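Group 3 allergen SMIPP-S Yv6023A04 (Sarcoptes scabiei type hominis, PDB 3H7O) is a catalytically inactivated relative of trypsin-like serine proteases, made by the scabies mite and probably without the peptidase activity assigned to its family. Local coordinates at residues T40-V45 and V76-Y81; L125-G130 and G184-Q189; L147-L152 and Q167-Q172; G160-S165 and A198-R203; V176-G181 and A207-T212. The protein carries 3 engineered substitutions. One frame throughout, in Å; residues are numbered along the deposited sequence.

Interaction 1: T40-V45 and V76-Y81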
# COMPACT_ATOMS: atom_id res chain seq x y z
N THR A 40 1.89 5.30 -1.14
CA THR A 40 0.83 4.79 -0.28
C THR A 40 -0.56 5.07 -0.88
O THR A 40 -0.67 5.51 -2.03
CB THR A 40 0.97 5.33 1.18
OG1 THR A 40 0.07 4.64 2.05
CG2 THR A 40 0.71 6.84 1.26
N ALA A 41 -1.60 4.78 -0.11
CA ALA A 41 -2.96 5.11 -0.52
C ALA A 41 -3.28 6.55 -0.11
O ALA A 41 -2.90 6.99 0.97
CB ALA A 41 -3.95 4.14 0.11
N ALA A 42 -3.97 7.28 -0.99
CA ALA A 42 -4.31 8.67 -0.72
C ALA A 42 -5.26 8.87 0.47
O ALA A 42 -5.12 9.85 1.20
CB ALA A 42 -4.86 9.34 -1.97
N HIS A 43 -6.21 7.96 0.66
CA HIS A 43 -7.24 8.20 1.69
C HIS A 43 -6.69 8.23 3.13
O HIS A 43 -7.29 8.85 4.00
CB HIS A 43 -8.47 7.30 1.53
CG HIS A 43 -8.26 5.87 1.91
ND1 HIS A 43 -8.26 5.44 3.22
CD2 HIS A 43 -8.10 4.75 1.16
CE1 HIS A 43 -8.08 4.13 3.26
NE2 HIS A 43 -7.98 3.69 2.02
N CYS A 44 -5.54 7.59 3.33
CA CYS A 44 -4.85 7.57 4.62
C CYS A 44 -4.19 8.91 4.97
O CYS A 44 -4.06 9.26 6.14
CB CYS A 44 -3.79 6.47 4.64
SG CYS A 44 -4.37 4.80 4.24
N VAL A 45 -3.79 9.67 3.94
CA VAL A 45 -2.89 10.82 4.14
C VAL A 45 -3.35 12.16 3.55
O VAL A 45 -2.80 13.20 3.90
CB VAL A 45 -1.44 10.51 3.65
CG1 VAL A 45 -0.84 9.34 4.42
CG2 VAL A 45 -1.41 10.24 2.13
N VAL A 76 2.97 15.77 0.91
CA VAL A 76 2.10 14.71 0.41
C VAL A 76 1.68 15.09 -1.01
O VAL A 76 1.08 16.15 -1.22
CB VAL A 76 0.84 14.54 1.31
CG1 VAL A 76 -0.11 13.50 0.72
CG2 VAL A 76 1.23 14.15 2.73
N TYR A 77 2.02 14.24 -1.98
CA TYR A 77 1.65 14.48 -3.38
C TYR A 77 0.45 13.63 -3.76
O TYR A 77 0.48 12.41 -3.62
CB TYR A 77 2.82 14.17 -4.32
CG TYR A 77 4.00 15.10 -4.19
CD1 TYR A 77 4.03 16.32 -4.88
CD2 TYR A 77 5.09 14.77 -3.39
CE1 TYR A 77 5.12 17.18 -4.77
CE2 TYR A 77 6.18 15.63 -3.27
CZ TYR A 77 6.19 16.83 -3.96
OH TYR A 77 7.27 17.67 -3.84
N LEU A 78 -0.58 14.30 -4.27
CA LEU A 78 -1.80 13.63 -4.72
C LEU A 78 -1.99 13.81 -6.23
O LEU A 78 -1.45 14.74 -6.82
CB LEU A 78 -3.03 14.18 -3.97
CG LEU A 78 -3.01 14.17 -2.43
CD1 LEU A 78 -4.16 15.00 -1.87
CD2 LEU A 78 -3.04 12.75 -1.86
N SER A 79 -2.75 12.90 -6.84
CA SER A 79 -3.06 12.98 -8.27
C SER A 79 -4.57 12.96 -8.48
O SER A 79 -5.14 11.92 -8.82
CB SER A 79 -2.38 11.85 -9.04
OG SER A 79 -2.64 11.95 -10.43
N PHE A 80 -5.20 14.12 -8.28
CA PHE A 80 -6.64 14.29 -8.44
C PHE A 80 -7.43 13.28 -7.60
O PHE A 80 -8.38 12.65 -8.08
CB PHE A 80 -7.06 14.18 -9.93
CG PHE A 80 -6.36 15.15 -10.84
CD1 PHE A 80 -6.95 16.37 -11.17
CD2 PHE A 80 -5.11 14.84 -11.39
CE1 PHE A 80 -6.31 17.27 -12.02
CE2 PHE A 80 -4.46 15.73 -12.24
CZ PHE A 80 -5.06 16.95 -12.56
N TYR A 81 -7.04 13.13 -6.33
CA TYR A 81 -7.75 12.24 -5.42
C TYR A 81 -9.17 12.73 -5.19
O TYR A 81 -9.40 13.91 -4.93
CB TYR A 81 -7.02 12.10 -4.07
CG TYR A 81 -7.82 11.31 -3.06
CD1 TYR A 81 -8.10 9.96 -3.27
CD2 TYR A 81 -8.31 11.91 -1.90
CE1 TYR A 81 -8.84 9.23 -2.36
CE2 TYR A 81 -9.05 11.18 -0.98
CZ TYR A 81 -9.30 9.84 -1.21
OH TYR A 81 -10.03 9.11 -0.31
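The short helical turn 42-45, closed by Val45 N donating to Ala42 O at 3.1 Å, presents Ala42 CB to Tyr81 and touches the 76-81 segment through Ala42, His43 and Val45. Ala42 carries much of the contact. Its CB lies over one face of the Tyr81 ring in a CH-pi contact, 3.9 Å from the centroid and displaced toward CD1, and it also meets Leu78 CD2 at 3.9 Å. Tyr81 reaches this far because its CG is anti to the backbone N (chi1 174°), which carries the ring across Ala42 and sets the phenol oxygen against the next residue. There Tyr81 OH lies 3.0 Å from His43 CB, with no hydrogen bond. Thr40-Cys44 lies within the histidine signature of the S1 family, and Cys44 is tied to Cys28 by a disulfide. His43 N is held by Asp89 OD1, much as the corresponding backbone is held in active relatives, and the His43 side chain packs on Ala183. At the other end, CG2 of Val45 touches CG1 of Val76 at 3.8 Å where the two side chains cross obliquely. Both valines also rest on Leu93 of strand 91-95 in the same barrel.

Interaction 2: L125-G130 and G184-Q189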
# COMPACT_ATOMS: atom_id res chain seq x y z
N LEU A 125 1.81 -10.51 -5.14
CA LEU A 125 2.15 -10.67 -3.74
C LEU A 125 1.88 -9.37 -3.00
O LEU A 125 2.52 -8.35 -3.26
CB LEU A 125 3.63 -11.10 -3.58
CG LEU A 125 4.21 -11.32 -2.18
CD1 LEU A 125 3.64 -12.57 -1.52
CD2 LEU A 125 5.74 -11.42 -2.24
N VAL A 126 0.90 -9.41 -2.11
CA VAL A 126 0.57 -8.26 -1.28
C VAL A 126 1.23 -8.46 0.09
O VAL A 126 1.26 -9.57 0.60
CB VAL A 126 -0.98 -8.06 -1.15
CG1 VAL A 126 -1.66 -9.28 -0.53
CG2 VAL A 126 -1.31 -6.78 -0.37
N SER A 127 1.80 -7.39 0.65
CA SER A 127 2.39 -7.46 1.98
C SER A 127 2.00 -6.25 2.82
O SER A 127 1.79 -5.15 2.30
CB SER A 127 3.92 -7.59 1.90
OG SER A 127 4.49 -6.46 1.26
N GLY A 128 1.89 -6.46 4.13
CA GLY A 128 1.47 -5.40 5.05
C GLY A 128 1.08 -5.94 6.41
O GLY A 128 1.34 -7.10 6.74
N TYR A 129 0.42 -5.08 7.19
CA TYR A 129 0.30 -5.28 8.64
C TYR A 129 -1.13 -5.36 9.15
O TYR A 129 -1.36 -5.68 10.31
CB TYR A 129 1.05 -4.16 9.37
CG TYR A 129 2.52 -4.09 9.01
CD1 TYR A 129 3.45 -4.91 9.65
CD2 TYR A 129 2.97 -3.22 8.01
CE1 TYR A 129 4.80 -4.85 9.32
CE2 TYR A 129 4.33 -3.16 7.68
CZ TYR A 129 5.23 -3.98 8.34
OH TYR A 129 6.57 -3.94 8.02
N GLY A 130 -2.10 -5.06 8.28
CA GLY A 130 -3.51 -5.08 8.68
C GLY A 130 -3.85 -3.93 9.62
O GLY A 130 -3.15 -2.91 9.64
N GLY A 184 -2.95 0.83 0.89
CA GLY A 184 -1.59 1.26 0.62
C GLY A 184 -0.56 0.15 0.58
O GLY A 184 0.60 0.40 0.26
N ASP A 185 -0.98 -1.08 0.90
CA ASP A 185 -0.07 -2.24 0.88
C ASP A 185 0.60 -2.42 -0.49
O ASP A 185 -0.09 -2.42 -1.51
CB ASP A 185 -0.79 -3.54 1.24
CG ASP A 185 -0.95 -3.75 2.74
OD1 ASP A 185 -0.70 -2.82 3.55
OD2 ASP A 185 -1.36 -4.86 3.12
N PRO A 186 1.94 -2.58 -0.51
CA PRO A 186 2.62 -2.84 -1.77
C PRO A 186 2.18 -4.19 -2.34
O PRO A 186 1.98 -5.15 -1.59
CB PRO A 186 4.10 -2.88 -1.38
CG PRO A 186 4.12 -3.14 0.09
CD PRO A 186 2.87 -2.50 0.63
N THR A 187 2.01 -4.23 -3.66
CA THR A 187 1.60 -5.45 -4.34
C THR A 187 2.53 -5.66 -5.52
O THR A 187 2.63 -4.81 -6.42
CB THR A 187 0.12 -5.40 -4.75
OG1 THR A 187 -0.66 -4.90 -3.66
CG2 THR A 187 -0.37 -6.79 -5.10
N VAL A 188 3.23 -6.78 -5.51
CA VAL A 188 4.36 -6.97 -6.42
C VAL A 188 4.27 -8.23 -7.28
O VAL A 188 3.50 -9.15 -7.00
CB VAL A 188 5.73 -6.97 -5.67
CG1 VAL A 188 5.97 -5.65 -4.94
CG2 VAL A 188 5.85 -8.15 -4.70
N GLN A 189 5.06 -8.22 -8.35
CA GLN A 189 5.45 -9.43 -9.06
C GLN A 189 6.97 -9.37 -9.14
O GLN A 189 7.54 -8.40 -9.66
CB GLN A 189 4.80 -9.49 -10.44
CG GLN A 189 3.29 -9.71 -10.37
CD GLN A 189 2.63 -9.82 -11.74
OE1 GLN A 189 2.94 -9.05 -12.65
NE2 GLN A 189 1.71 -10.76 -11.87
O HOH W 1 -0.09 -2.31 6.31
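Strands 125-128 and 186-189 run antiparallel, their axes 4.6 Å apart at closest approach and their directions 148° apart. Leu125 and Val188 form a hydrogen-bonded pair: Leu125 N gives to Val188 O at 2.9 Å in an almost straight bond lying in the carbonyl plane, and Val188 N returns to Leu125 O at 2.8 Å, tilted from that carbonyl's plane. Further along, Ser127 N meets Pro186 O at 3.2 Å, nearly along the C=O axis, while the proline has no N-H to give back. Between these bonds, Val126 and Thr187 make a non-hydrogen-bonded pair with their side chains side by side on one face, where CG2 of Val126, anti to its own backbone N, reaches Thr187 OG1. The same methyl also touches Asp185 CB at 3.7 Å. On the other face CB of Leu125 rests against Val188 CG2 at 3.9 Å. The pair belongs to the C-terminal beta-barrel of the chymotrypsin fold, and segment 184-189 begins within the Gly-Asp-Ser-Gly-Gly-Pro region of the family, where Asp185 occupies a position that is usually glycine. Its carboxylate lies against the backbone of Ser127 and Gly128. OD2 is 3.3 Å from Ser127 O, an acceptor facing an acceptor, and it is also close to Asp182 OD1, though a glycerol hydroxyl bonds it weakly. A water that accepts from Tyr129 N and lies 2.9 Å from Asp185 OD1 spans the diverging ends. Ser127 OG touches the Pro186 ring but hydrogen-bonds Thr14 OG1.

Interaction 3: L147-L152 and Q167-Q172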
# COMPACT_ATOMS: atom_id res chain seq x y z
N LEU A 147 -2.14 -13.44 -4.23
CA LEU A 147 -3.51 -13.37 -4.74
C LEU A 147 -3.52 -13.59 -6.25
O LEU A 147 -2.56 -13.24 -6.94
CB LEU A 147 -4.17 -12.04 -4.38
CG LEU A 147 -4.14 -11.48 -2.95
CD1 LEU A 147 -5.05 -10.27 -2.83
CD2 LEU A 147 -4.52 -12.52 -1.91
N THR A 148 -4.62 -14.14 -6.75
CA THR A 148 -4.79 -14.37 -8.17
C THR A 148 -5.59 -13.23 -8.79
O THR A 148 -6.71 -12.94 -8.35
CB THR A 148 -5.51 -15.71 -8.44
OG1 THR A 148 -4.87 -16.75 -7.69
CG2 THR A 148 -5.48 -16.06 -9.92
N VAL A 149 -5.01 -12.59 -9.80
CA VAL A 149 -5.67 -11.52 -10.54
C VAL A 149 -6.93 -12.06 -11.22
O VAL A 149 -6.88 -13.06 -11.94
CB VAL A 149 -4.73 -10.87 -11.59
CG1 VAL A 149 -5.47 -9.79 -12.39
CG2 VAL A 149 -3.50 -10.28 -10.90
N VAL A 150 -8.06 -11.39 -10.98
CA VAL A 150 -9.34 -11.77 -11.57
C VAL A 150 -9.81 -10.74 -12.61
O VAL A 150 -9.25 -9.65 -12.70
CB VAL A 150 -10.43 -12.03 -10.49
CG1 VAL A 150 -10.01 -13.18 -9.58
CG2 VAL A 150 -10.72 -10.77 -9.67
N ASP A 151 -10.83 -11.11 -13.38
CA ASP A 151 -11.36 -10.25 -14.45
C ASP A 151 -11.93 -8.95 -13.89
O ASP A 151 -12.77 -8.96 -12.99
CB ASP A 151 -12.42 -10.99 -15.26
CG ASP A 151 -12.94 -10.18 -16.43
OD1 ASP A 151 -12.18 -9.99 -17.41
OD2 ASP A 151 -14.10 -9.73 -16.38
N LEU A 152 -11.47 -7.83 -14.45
CA LEU A 152 -11.85 -6.50 -13.95
C LEU A 152 -13.34 -6.17 -14.08
O LEU A 152 -13.95 -5.68 -13.13
CB LEU A 152 -10.99 -5.41 -14.60
CG LEU A 152 -11.19 -3.97 -14.12
CD1 LEU A 152 -11.07 -3.84 -12.59
CD2 LEU A 152 -10.20 -3.05 -14.81
N GLN A 167 -8.17 2.74 -13.52
CA GLN A 167 -6.79 2.57 -13.09
C GLN A 167 -6.65 1.59 -11.92
O GLN A 167 -5.85 1.81 -11.01
CB GLN A 167 -6.17 3.93 -12.75
CG GLN A 167 -5.95 4.84 -13.96
CD GLN A 167 -7.22 5.53 -14.43
OE1 GLN A 167 -8.10 5.86 -13.64
NE2 GLN A 167 -7.31 5.77 -15.74
N VAL A 168 -7.41 0.50 -11.96
CA VAL A 168 -7.34 -0.53 -10.93
C VAL A 168 -7.25 -1.93 -11.54
O VAL A 168 -7.52 -2.13 -12.73
CB VAL A 168 -8.54 -0.47 -9.92
CG1 VAL A 168 -8.58 0.88 -9.18
CG2 VAL A 168 -9.88 -0.77 -10.61
N PHE A 169 -6.83 -2.90 -10.72
CA PHE A 169 -7.05 -4.30 -11.02
C PHE A 169 -7.54 -4.99 -9.76
O PHE A 169 -7.42 -4.45 -8.65
CB PHE A 169 -5.80 -4.99 -11.61
CG PHE A 169 -4.67 -5.16 -10.63
CD1 PHE A 169 -3.69 -4.18 -10.50
CD2 PHE A 169 -4.57 -6.30 -9.84
CE1 PHE A 169 -2.64 -4.33 -9.59
CE2 PHE A 169 -3.53 -6.47 -8.93
CZ PHE A 169 -2.56 -5.48 -8.81
N CYS A 170 -8.10 -6.18 -9.93
CA CYS A 170 -8.61 -6.95 -8.81
C CYS A 170 -7.89 -8.27 -8.67
O CYS A 170 -7.43 -8.85 -9.66
CB CYS A 170 -10.12 -7.17 -8.95
SG CYS A 170 -11.09 -5.65 -8.99
N ALA A 171 -7.81 -8.76 -7.44
CA ALA A 171 -7.17 -10.03 -7.15
C ALA A 171 -7.82 -10.67 -5.92
O ALA A 171 -8.36 -9.96 -5.06
CB ALA A 171 -5.67 -9.85 -6.94
N GLN A 172 -7.76 -11.99 -5.83
CA GLN A 172 -8.42 -12.71 -4.74
C GLN A 172 -7.78 -14.06 -4.47
O GLN A 172 -7.27 -14.72 -5.38
CB GLN A 172 -9.91 -12.89 -5.05
CG GLN A 172 -10.78 -13.28 -3.85
CD GLN A 172 -12.27 -13.14 -4.12
OE1 GLN A 172 -12.70 -13.06 -5.27
NE2 GLN A 172 -13.06 -13.11 -3.06
O HOH W 2 -8.51 -7.01 -12.52
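Val149 and Ala171 face each other as a non-hydrogen-bonded pair at the close point of two antiparallel strands, their CA atoms 4.0 Å apart. This is the tight part of the contact. Strands 143-150 and 168-172 belong to the C-terminal beta-barrel of the chymotrypsin fold, with helix 152-159 in the connection between them. Next to the close pair, Thr148 and Gln172 exchange two backbone bonds, Thr148 N to Gln172 O at 3.0 Å and Gln172 N to Thr148 O at 2.9 Å. In both, the donor stands above the carbonyl plane. On the face carrying Ala171, Leu147 CB presses on Ala171 CB at 3.7 Å, and both side chains also touch Phe211. The other end is looser. Val150 N still reaches Cys170 O, but the return bond is replaced by a water, which donates to Val150 O at 2.7 Å and accepts from Cys170 N at 2.8 Å. Past this wedge Asp151 serves as N-cap of the helix through its OD2 and Glu154 N. Leu152 CG is anti to its backbone N (chi1 -176°), which swings CD1 back over the opposite strand, 3.8 Å from Val168 CG2 and near Cys170 SG. The Leu152 and Val168 side chains cross at about a right angle. Cys170 is in turn bonded to Cys155 of that helix. The helix start is thus fixed to strand 168-172 by a covalent link and apolar packing where direct backbone pairing gives way to water.

Interaction 4: G160-S165 and A198-R203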
# COMPACT_ATOMS: atom_id res chain seq x y z
N GLY A 160 -20.82 -3.70 -7.47
CA GLY A 160 -22.15 -3.11 -7.65
C GLY A 160 -22.17 -1.60 -7.77
O GLY A 160 -21.59 -1.04 -8.70
N PRO A 161 -22.83 -0.92 -6.81
CA PRO A 161 -22.97 0.55 -6.85
C PRO A 161 -21.69 1.31 -6.51
O PRO A 161 -21.66 2.53 -6.64
CB PRO A 161 -24.04 0.82 -5.79
CG PRO A 161 -23.91 -0.31 -4.84
CD PRO A 161 -23.55 -1.51 -5.67
N ILE A 162 -20.65 0.60 -6.06
CA ILE A 162 -19.36 1.21 -5.72
C ILE A 162 -18.54 1.44 -6.99
O ILE A 162 -18.19 0.49 -7.70
CB ILE A 162 -18.56 0.35 -4.70
CG1 ILE A 162 -19.25 0.36 -3.33
CG2 ILE A 162 -17.11 0.85 -4.59
CD1 ILE A 162 -18.65 -0.60 -2.31
N PHE A 163 -18.24 2.70 -7.27
CA PHE A 163 -17.46 3.05 -8.46
C PHE A 163 -16.02 2.59 -8.34
O PHE A 163 -15.34 2.85 -7.34
CB PHE A 163 -17.50 4.56 -8.75
CG PHE A 163 -16.62 4.97 -9.90
CD1 PHE A 163 -17.07 4.85 -11.22
CD2 PHE A 163 -15.34 5.47 -9.67
CE1 PHE A 163 -16.25 5.22 -12.29
CE2 PHE A 163 -14.52 5.84 -10.74
CZ PHE A 163 -14.98 5.71 -12.05
N LEU A 164 -15.55 1.90 -9.38
CA LEU A 164 -14.14 1.57 -9.53
C LEU A 164 -13.64 2.18 -10.83
O LEU A 164 -14.26 2.01 -11.87
CB LEU A 164 -13.92 0.06 -9.55
CG LEU A 164 -14.28 -0.77 -8.31
CD1 LEU A 164 -14.07 -2.24 -8.62
CD2 LEU A 164 -13.44 -0.36 -7.12
N SER A 165 -12.51 2.87 -10.75
CA SER A 165 -11.92 3.56 -11.90
C SER A 165 -11.29 2.61 -12.92
O SER A 165 -11.26 1.39 -12.73
CB SER A 165 -10.86 4.55 -11.41
OG SER A 165 -9.68 3.86 -11.02
N ALA A 198 -6.11 -0.89 -2.49
CA ALA A 198 -7.22 -0.02 -2.15
C ALA A 198 -8.04 -0.73 -1.09
O ALA A 198 -7.87 -1.94 -0.89
CB ALA A 198 -8.07 0.26 -3.39
N TYR A 199 -8.90 0.00 -0.39
CA TYR A 199 -9.84 -0.61 0.53
C TYR A 199 -11.17 0.13 0.56
O TYR A 199 -11.21 1.35 0.77
CB TYR A 199 -9.26 -0.74 1.95
CG TYR A 199 -10.16 -1.53 2.88
CD1 TYR A 199 -10.09 -2.92 2.95
CD2 TYR A 199 -11.09 -0.87 3.69
CE1 TYR A 199 -10.92 -3.64 3.80
CE2 TYR A 199 -11.92 -1.59 4.55
CZ TYR A 199 -11.83 -2.96 4.59
OH TYR A 199 -12.66 -3.66 5.44
N PHE A 200 -12.25 -0.61 0.34
CA PHE A 200 -13.60 -0.07 0.37
C PHE A 200 -14.38 -0.71 1.53
O PHE A 200 -14.78 -1.87 1.44
CB PHE A 200 -14.31 -0.32 -0.96
CG PHE A 200 -13.73 0.44 -2.11
CD1 PHE A 200 -14.25 1.68 -2.47
CD2 PHE A 200 -12.64 -0.07 -2.82
CE1 PHE A 200 -13.71 2.40 -3.53
CE2 PHE A 200 -12.09 0.64 -3.88
CZ PHE A 200 -12.63 1.88 -4.24
N PRO A 201 -14.58 0.06 2.62
CA PRO A 201 -15.28 -0.44 3.81
C PRO A 201 -16.69 -0.98 3.54
O PRO A 201 -17.14 -1.89 4.24
CB PRO A 201 -15.34 0.80 4.73
CG PRO A 201 -15.05 1.97 3.83
CD PRO A 201 -14.11 1.44 2.80
N LYS A 202 -17.37 -0.42 2.54
CA LYS A 202 -18.75 -0.80 2.25
C LYS A 202 -18.88 -1.91 1.20
O LYS A 202 -19.98 -2.22 0.75
CB LYS A 202 -19.57 0.43 1.85
CG LYS A 202 -19.81 1.39 3.00
CD LYS A 202 -20.43 2.70 2.54
CE LYS A 202 -20.54 3.69 3.69
NZ LYS A 202 -19.20 4.07 4.25
N ARG A 203 -17.75 -2.53 0.84
CA ARG A 203 -17.72 -3.58 -0.17
C ARG A 203 -18.60 -4.78 0.21
O ARG A 203 -18.82 -5.04 1.40
CB ARG A 203 -16.29 -4.03 -0.44
CG ARG A 203 -15.70 -4.96 0.61
CD ARG A 203 -14.23 -5.14 0.37
NE ARG A 203 -13.74 -6.43 0.87
CZ ARG A 203 -12.45 -6.74 1.00
NH1 ARG A 203 -11.51 -5.85 0.68
NH2 ARG A 203 -12.11 -7.93 1.45
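The Phe200 ring rests against Ile162 and Leu164, whose methyls CG2 and CD2 come from the same side of its plane, and the contact consists largely of what meets that ring. From CB the side chain leaves with CG anti to the carbonyl carbon (chi1 -67°), which sends the ring out toward the 160-165 loop. CD1 comes first against the branch methyl of Ile162, with CG2 at 3.7 Å. CE1 keeps touch with the same methyl and approaches Phe163 O at 4.2 Å. Further round the ring, CE2 meets Leu164 CD2 at 3.6 Å, and CZ lies almost as close to that methyl. Ile162 runs past the phenylalanine in the opposite direction, and its other arm ends at CD1, 3.7 Å from Lys202 O and 3.8 Å from Arg203 CA. That arm therefore covers the type I turn from Phe200 to Arg203, which is closed by Arg203 N bonding to Phe200 O at 3.1 Å. Arg203 contributes mainly its backbone here, its guanidinium group turning away to Glu209. In active S1 proteases the segment equivalent to 198-200 lines the substrate cleft; Tyr199 probably takes the position usually held by tryptophan. The two loops join near the surface: one links helix 152-159 to strand 168-172, the other links strands 192-197 and 209-213, and Tyr159 at the helix end touches both Leu164 and Arg203.

Interaction 5: V176-G181 and A207-T212. With GOL (glycerol), chain E; SO4 (sulfate ion), chain D.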
# COMPACT_ATOMS: atom_id res chain seq x y z
N VAL A 176 -8.82 -15.50 2.36
CA VAL A 176 -7.96 -14.36 2.68
C VAL A 176 -8.69 -13.06 2.34
O VAL A 176 -9.23 -12.91 1.25
CB VAL A 176 -6.60 -14.42 1.91
CG1 VAL A 176 -5.78 -13.15 2.15
CG2 VAL A 176 -5.80 -15.66 2.30
N SER A 177 -8.72 -12.14 3.30
CA SER A 177 -9.25 -10.80 3.08
C SER A 177 -8.31 -9.77 3.70
O SER A 177 -7.77 -10.00 4.78
CB SER A 177 -10.63 -10.63 3.71
OG SER A 177 -11.52 -11.64 3.28
N LEU A 178 -8.13 -8.65 3.01
CA LEU A 178 -7.36 -7.53 3.54
C LEU A 178 -8.21 -6.74 4.52
O LEU A 178 -9.44 -6.78 4.46
CB LEU A 178 -6.84 -6.63 2.41
CG LEU A 178 -6.00 -7.27 1.29
CD1 LEU A 178 -5.62 -6.24 0.22
CD2 LEU A 178 -4.76 -7.96 1.82
N GLU A 179 -7.55 -6.02 5.42
CA GLU A 179 -8.23 -5.16 6.39
C GLU A 179 -8.09 -3.69 6.00
O GLU A 179 -7.34 -3.35 5.09
CB GLU A 179 -7.69 -5.41 7.80
CG GLU A 179 -8.11 -6.75 8.40
CD GLU A 179 -7.41 -7.07 9.72
OE1 GLU A 179 -6.54 -6.30 10.16
OE2 GLU A 179 -7.74 -8.12 10.30
N SER A 180 -8.81 -2.81 6.70
CA SER A 180 -8.75 -1.38 6.40
C SER A 180 -7.32 -0.82 6.49
O SER A 180 -6.94 0.04 5.71
CB SER A 180 -9.70 -0.59 7.31
OG SER A 180 -9.23 -0.59 8.64
N GLY A 181 -6.54 -1.34 7.44
CA GLY A 181 -5.13 -0.97 7.60
C GLY A 181 -4.22 -1.46 6.47
O GLY A 181 -3.06 -1.06 6.39
N ALA A 207 -16.31 -10.05 -1.92
CA ALA A 207 -15.72 -9.23 -2.97
C ALA A 207 -14.21 -9.45 -3.11
O ALA A 207 -13.52 -9.67 -2.12
CB ALA A 207 -16.01 -7.75 -2.73
N PRO A 208 -13.69 -9.36 -4.35
CA PRO A 208 -12.25 -9.42 -4.54
C PRO A 208 -11.58 -8.18 -3.95
O PRO A 208 -12.25 -7.18 -3.70
CB PRO A 208 -12.07 -9.42 -6.06
CG PRO A 208 -13.43 -9.67 -6.64
CD PRO A 208 -14.40 -9.15 -5.63
N GLU A 209 -10.27 -8.26 -3.73
CA GLU A 209 -9.49 -7.10 -3.32
C GLU A 209 -9.25 -6.21 -4.53
O GLU A 209 -9.13 -6.69 -5.66
CB GLU A 209 -8.17 -7.53 -2.68
CG GLU A 209 -8.31 -8.46 -1.47
CD GLU A 209 -9.05 -7.83 -0.28
OE1 GLU A 209 -9.06 -6.59 -0.16
OE2 GLU A 209 -9.61 -8.59 0.54
N VAL A 210 -9.19 -4.90 -4.30
CA VAL A 210 -8.94 -3.93 -5.36
C VAL A 210 -7.60 -3.24 -5.14
O VAL A 210 -7.25 -2.89 -4.01
CB VAL A 210 -10.08 -2.89 -5.49
CG1 VAL A 210 -9.77 -1.86 -6.61
CG2 VAL A 210 -11.39 -3.58 -5.79
N PHE A 211 -6.87 -3.05 -6.23
CA PHE A 211 -5.54 -2.45 -6.19
C PHE A 211 -5.45 -1.36 -7.23
O PHE A 211 -5.86 -1.55 -8.37
CB PHE A 211 -4.47 -3.51 -6.49
CG PHE A 211 -4.47 -4.65 -5.51
CD1 PHE A 211 -3.69 -4.59 -4.36
CD2 PHE A 211 -5.27 -5.77 -5.72
CE1 PHE A 211 -3.70 -5.64 -3.43
CE2 PHE A 211 -5.29 -6.82 -4.80
CZ PHE A 211 -4.50 -6.75 -3.66
N THR A 212 -4.93 -0.21 -6.82
CA THR A 212 -4.62 0.86 -7.76
C THR A 212 -3.47 0.37 -8.64
O THR A 212 -2.44 -0.08 -8.13
CB THR A 212 -4.23 2.16 -7.03
OG1 THR A 212 -5.34 2.61 -6.25
CG2 THR A 212 -3.85 3.25 -8.03
C1 GOL E . -13.58 -11.58 0.54
O1 GOL E . -13.57 -10.21 0.89
C2 GOL E . -12.16 -12.12 0.41
O2 GOL E . -11.42 -11.37 -0.54
C3 GOL E . -12.26 -13.60 0.03
O3 GOL E . -11.08 -14.08 -0.57
S SO4 D . -15.74 -11.10 3.57
O1 SO4 D . -15.48 -12.47 3.16
O2 SO4 D . -14.50 -10.49 4.06
O3 SO4 D . -16.74 -11.08 4.63
O4 SO4 D . -16.23 -10.35 2.42
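Leu178 and Glu209 meet across what corresponds, by comparison with trypsin-like proteases, to two of the walls of the S1 specificity pocket: the 176-181 loop and the start of strand 209-213. Leu178 N donates to Glu209 OE2 at 2.9 Å in a nearly straight bond (168°), coming from well above the carboxylate plane. The leucine side chain then lies along the same group, its CB 3.4 Å from Glu209 OE1 and its CG 3.5 Å from Glu209 CD. A bend in the glutamate chain (chi2 -63°) folds the carboxylate back over the leucine, which brings the acid against the 176-181 loop. In trypsin the corresponding strand position is a glycine; here the glutamate probably obstructs the pocket. Ser177 CA also sits against OE2. In the next shell, the salt bridge from Arg203 fixes the carboxylate through OE1 and would probably keep it ionised. Two groups, probably from the crystallisation liquor, lie beside the pair: a glycerol, with O3 2.8 Å from Val176 O and other hydroxyls near Ala207 O, and a sulfate, whose O2 accepts from Ser177 OG at 3.3 Å. Arg203 NH2 and Gly206 N help to hold the glycerol and the sulfate respectively. Deeper in, the Phe211 ring lies nearly parallel to that of Phe169, and Leu178 CD1 lies 4.1 Å from Phe211 CZ.

Interaction 1 stands apart on the N-terminal barrel, its centre about 17 Å from those of interactions 2 and 4, though Ala41 touches Gly184 where the two barrels meet. The other four belong to the C-terminal half. Interactions 2, 3 and 5 reach one antiparallel sheet: strands 123-128 and 143-150 are neighbours, as are 168-172 and 209-213. The centre of interaction 5 is about 10 Å from those of interactions 2, 3 and 4, and Arg203 joins it to interaction 4. Along the chain interaction 1 closes first; interaction 3 falls between the segments of interaction 2, and interactions 4 and 5 alternate. Interactions 4 and 5 therefore lie around what is probably the remnant of the substrate pocket, beside this sheet.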